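Long-range contact in folylpolyglutamate synthase protein FOLC (Mycobacterium tuberculosis, PDB 2VOR), which probably adds L-glutamate to dihydropteroate and, in successive steps, to tetrahydrofolate, using ATP and magnesium ions: residues 78-83 with 333-338. Numbering follows the deposited sequence.
Sequences VARMVD and VTSPGR. With ACP (phosphomethylphosphonic acid adenylate ester), chain B.
Arg-80 reaches from helix 75-88 to Thr-334 and presents the NE edge of its guanidinium, one N-H to each of two oxygens. NE donates to Thr-334 O (2.9 Å, N-H...O 166°), and NH2 to Thr-334 OG1 at 2.7 Å. Both acceptors lie close to the guanidinium plane, so the pair fixes the rotation of that group; seen from the acceptor, however, NE stands above the carbonyl plane, 50° out of it. The turn that lays the NE edge along Thr-334 comes at chi3 (64°), after an extended chi2. Over one guanidinium face lies Pro-336, its CD 3.5 Å from Arg-80 NE and displaced toward the rim. Next to Arg-80 in the helix, Met-81 sets CG against both methyls of Val-333, 4.0 Å from CG1, while helix 296-313 also touches the methionine.

Helix 75-88 is the one that follows the P-loop in this Mur ligase-type fold, and residues 333-338 lead from helix 323-331 into strand 340-343 of the six-stranded sheet; the contact therefore joins the N-terminal P-loop ATPase domain to the C-terminal Mur ligase domain beside the nucleotide. Ser-335 to Arg-338 form a type II turn, with Gly-337 at positive phi. Arg-338 donates from NE to O1A of the ATP analogue ACP (2.7 Å) and from NH2 to its O1G (3.2 Å). Its remaining terminal nitrogen, NH1, is held by Pro-336 O at 2.6 Å, nearly in line with the C=O bond, so the turn backbone orients the phosphate-binding guanidinium. Ser-335 OG is hydrogen-bonded to Ser-77 OG, which also hydrogen-bonds ACP.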
ATOM      1  N   VAL A  78       4.642   3.755  -2.752  1.00 26.98           N
ATOM      2  CA  VAL A  78       4.831   4.995  -3.448  1.00 25.38           C
ATOM      3  C   VAL A  78       4.491   6.106  -2.490  1.00 25.80           C
ATOM      4  O   VAL A  78       5.242   7.116  -2.430  1.00 25.96           O
ATOM      5  CB  VAL A  78       3.953   5.092  -4.770  1.00 27.11           C
ATOM      6  CG1 VAL A  78       3.983   6.525  -5.386  1.00 23.73           C
ATOM      7  CG2 VAL A  78       4.402   4.048  -5.808  1.00 23.68           C
ATOM      8  N   ALA A  79       3.399   5.966  -1.728  1.00 23.43           N
ATOM      9  CA  ALA A  79       3.075   7.029  -0.779  1.00 22.91           C
ATOM     10  C   ALA A  79       4.214   7.299   0.247  1.00 23.25           C
ATOM     11  O   ALA A  79       4.406   8.440   0.665  1.00 21.84           O
ATOM     12  CB  ALA A  79       1.730   6.758  -0.031  1.00 20.22           C
ATOM     13  N   ARG A  80       4.914   6.229   0.659  1.00 22.65           N
ATOM     14  CA  ARG A  80       5.945   6.317   1.687  1.00 22.77           C
ATOM     15  C   ARG A  80       7.208   6.910   1.088  1.00 22.78           C
ATOM     16  O   ARG A  80       7.904   7.674   1.759  1.00 24.25           O
ATOM     17  CB  ARG A  80       6.195   4.943   2.371  1.00 21.03           C
ATOM     18  CG  ARG A  80       4.921   4.470   3.232  1.00 22.49           C
ATOM     19  CD  ARG A  80       5.071   3.141   3.941  1.00 21.15           C
ATOM     20  NE  ARG A  80       6.137   3.234   4.960  1.00 24.17           N
ATOM     21  CZ  ARG A  80       5.901   3.513   6.240  1.00 23.51           C
ATOM     22  NH1 ARG A  80       4.645   3.759   6.626  1.00 23.11           N
ATOM     23  NH2 ARG A  80       6.915   3.579   7.101  1.00 20.13           N
ATOM     24  N   MET A  81       7.512   6.509  -0.139  1.00 20.71           N
ATOM     25  CA  MET A  81       8.591   7.009  -0.883  1.00 22.25           C
ATOM     26  C   MET A  81       8.431   8.487  -1.167  1.00 22.25           C
ATOM     27  O   MET A  81       9.356   9.252  -1.010  1.00 23.52           O
ATOM     28  CB  MET A  81       8.661   6.295  -2.228  1.00 23.67           C
ATOM     29  CG  MET A  81       9.342   4.953  -2.126  1.00 24.30           C
ATOM     30  SD  MET A  81       9.119   4.054  -3.610  1.00 30.09           S
ATOM     31  CE  MET A  81      10.022   2.551  -3.287  1.00 22.09           C
ATOM     32  N   VAL A  82       7.252   8.894  -1.589  1.00 23.14           N
ATOM     33  CA  VAL A  82       6.931  10.290  -1.776  1.00 23.06           C
ATOM     34  C   VAL A  82       7.117  11.086  -0.518  1.00 24.13           C
ATOM     35  O   VAL A  82       7.637  12.170  -0.558  1.00 24.12           O
ATOM     36  CB  VAL A  82       5.428  10.513  -2.328  1.00 22.14           C
ATOM     37  CG1 VAL A  82       4.950  11.943  -2.106  1.00 19.75           C
ATOM     38  CG2 VAL A  82       5.314  10.129  -3.766  1.00 23.41           C
ATOM     39  N   ASP A  83       6.544  10.615   0.585  1.00 25.73           N
ATOM     40  CA  ASP A  83       6.732  11.232   1.924  1.00 25.12           C
ATOM     41  C   ASP A  83       8.205  11.380   2.318  1.00 26.40           C
ATOM     42  O   ASP A  83       8.624  12.421   2.919  1.00 27.25           O
ATOM     43  CB  ASP A  83       6.023  10.339   2.963  1.00 25.83           C
ATOM     44  CG  ASP A  83       5.879  11.017   4.305  1.00 30.11           C
ATOM     45  OD1 ASP A  83       6.628  12.019   4.472  1.00 38.27           O
ATOM     46  OD2 ASP A  83       5.021  10.621   5.173  1.00 30.96           O
ATOM     47  N   VAL A 333      13.726   5.553   3.173  1.00 39.36           N
ATOM     48  CA  VAL A 333      12.476   4.830   2.930  1.00 40.43           C
ATOM     49  C   VAL A 333      12.369   3.517   3.701  1.00 41.53           C
ATOM     50  O   VAL A 333      13.325   2.713   3.749  1.00 41.25           O
ATOM     51  CB  VAL A 333      12.304   4.415   1.412  1.00 40.54           C
ATOM     52  CG1 VAL A 333      11.025   3.674   1.231  1.00 41.73           C
ATOM     53  CG2 VAL A 333      12.289   5.588   0.590  1.00 37.55           C
ATOM     54  N   THR A 334      11.193   3.314   4.321  1.00 42.57           N
ATOM     55  CA  THR A 334      10.804   2.039   4.896  1.00 42.08           C
ATOM     56  C   THR A 334       9.451   1.683   4.230  1.00 42.59           C
ATOM     57  O   THR A 334       8.680   2.549   3.795  1.00 41.80           O
ATOM     58  CB  THR A 334      10.691   2.086   6.448  1.00 41.84           C
ATOM     59  OG1 THR A 334       9.538   2.861   6.826  1.00 46.18           O
ATOM     60  CG2 THR A 334      11.965   2.672   7.138  1.00 40.59           C
ATOM     61  N   SER A 335       9.157   0.394   4.165  1.00 42.48           N
ATOM     62  CA  SER A 335       7.838  -0.083   3.742  1.00 40.99           C
ATOM     63  C   SER A 335       7.554  -1.354   4.508  1.00 40.35           C
ATOM     64  O   SER A 335       7.794  -2.430   4.032  1.00 39.82           O
ATOM     65  CB  SER A 335       7.779  -0.348   2.238  1.00 42.25           C
ATOM     66  OG  SER A 335       6.407  -0.411   1.769  1.00 41.79           O
ATOM     67  N   PRO A 336       7.111  -1.213   5.755  1.00 39.97           N
ATOM     68  CA  PRO A 336       6.848  -2.346   6.648  1.00 38.74           C
ATOM     69  C   PRO A 336       5.881  -3.352   6.051  1.00 38.09           C
ATOM     70  O   PRO A 336       4.897  -2.952   5.450  1.00 36.50           O
ATOM     71  CB  PRO A 336       6.248  -1.683   7.866  1.00 38.62           C
ATOM     72  CG  PRO A 336       6.897  -0.304   7.836  1.00 41.71           C
ATOM     73  CD  PRO A 336       6.854   0.086   6.399  1.00 38.75           C
ATOM     74  N   GLY A 337       6.186  -4.654   6.191  1.00 38.72           N
ATOM     75  CA  GLY A 337       5.361  -5.750   5.645  1.00 38.03           C
ATOM     76  C   GLY A 337       5.366  -5.874   4.134  1.00 39.24           C
ATOM     77  O   GLY A 337       4.567  -6.611   3.568  1.00 40.61           O
ATOM     78  N   ARG A 338       6.224  -5.133   3.453  1.00 39.15           N
ATOM     79  CA  ARG A 338       6.510  -5.377   2.012  1.00 40.89           C
ATOM     80  C   ARG A 338       7.957  -5.937   1.899  1.00 41.16           C
ATOM     81  O   ARG A 338       8.966  -5.205   2.118  1.00 42.66           O
ATOM     82  CB  ARG A 338       6.347  -4.086   1.169  1.00 40.19           C
ATOM     83  CG  ARG A 338       4.865  -3.696   0.892  1.00 39.90           C
ATOM     84  CD  ARG A 338       4.149  -3.384   2.249  1.00 48.38           C
ATOM     85  NE  ARG A 338       2.807  -2.770   2.179  1.00 51.37           N
ATOM     86  CZ  ARG A 338       2.058  -2.377   3.223  1.00 52.62           C
ATOM     87  NH1 ARG A 338       2.498  -2.467   4.479  1.00 54.72           N
ATOM     88  NH2 ARG A 338       0.855  -1.855   3.023  1.00 50.36           N
TER
HETATM   89  PG  ACP B1490      -2.192  -2.747   0.034  1.00 49.72           P
HETATM   90  O1G ACP B1490      -1.354  -1.346   0.814  1.00 34.87           O
HETATM   91  O2G ACP B1490      -3.720  -2.917   0.226  1.00 45.52           O
HETATM   92  O3G ACP B1490      -1.392  -3.948   0.447  1.00 45.12           O
HETATM   93  PB  ACP B1490      -0.957  -1.219  -2.267  1.00 30.95           P
HETATM   94  O1B ACP B1490      -1.447  -0.839  -3.605  1.00 33.29           O
HETATM   95  O2B ACP B1490      -1.025  -0.057  -1.356  1.00 27.12           O
HETATM   96  C3B ACP B1490      -2.347  -2.311  -1.731  1.00 39.29           C
HETATM   97  PA  ACP B1490       1.622  -1.685  -1.436  1.00 31.78           P
HETATM   98  O1A ACP B1490       1.285  -2.286  -0.023  1.00 31.07           O
HETATM   99  O2A ACP B1490       3.041  -1.284  -1.765  1.00 30.47           O
HETATM  100  O3A ACP B1490       0.397  -1.974  -2.516  1.00 31.51           O
HETATM  101  O5' ACP B1490       2.149  -3.269  -1.875  1.00 28.62           O
HETATM  102  C5' ACP B1490       1.364  -4.539  -1.675  1.00 34.63           C
HETATM  103  C4' ACP B1490       2.089  -5.756  -2.217  1.00 38.77           C
HETATM  104  O4' ACP B1490       2.101  -5.509  -3.642  1.00 38.74           O
HETATM  105  C3' ACP B1490       3.569  -5.693  -1.849  1.00 41.28           C
HETATM  106  O3' ACP B1490       3.868  -6.442  -0.681  1.00 43.76           O
HETATM  107  C2' ACP B1490       4.295  -6.304  -3.042  1.00 43.54           C
HETATM  108  O2' ACP B1490       4.235  -7.733  -3.013  1.00 47.93           O
HETATM  109  C1' ACP B1490       3.409  -5.907  -4.187  1.00 40.94           C
HETATM  110  N9  ACP B1490       3.767  -4.686  -4.983  1.00 43.46           N
HETATM  111  C8  ACP B1490       4.048  -3.420  -4.539  1.00 43.74           C
HETATM  112  N7  ACP B1490       4.261  -2.603  -5.585  1.00 37.66           N
HETATM  113  C5  ACP B1490       4.147  -3.368  -6.689  1.00 39.00           C
HETATM  114  C6  ACP B1490       4.242  -3.103  -8.041  1.00 36.33           C
HETATM  115  N6  ACP B1490       4.531  -1.879  -8.483  1.00 28.89           N
HETATM  116  N1  ACP B1490       4.005  -4.114  -8.889  1.00 41.54           N
HETATM  117  C2  ACP B1490       3.746  -5.346  -8.491  1.00 41.88           C
HETATM  118  N3  ACP B1490       3.647  -5.646  -7.208  1.00 41.21           N
HETATM  119  C4  ACP B1490       3.816  -4.672  -6.313  1.00 41.09           C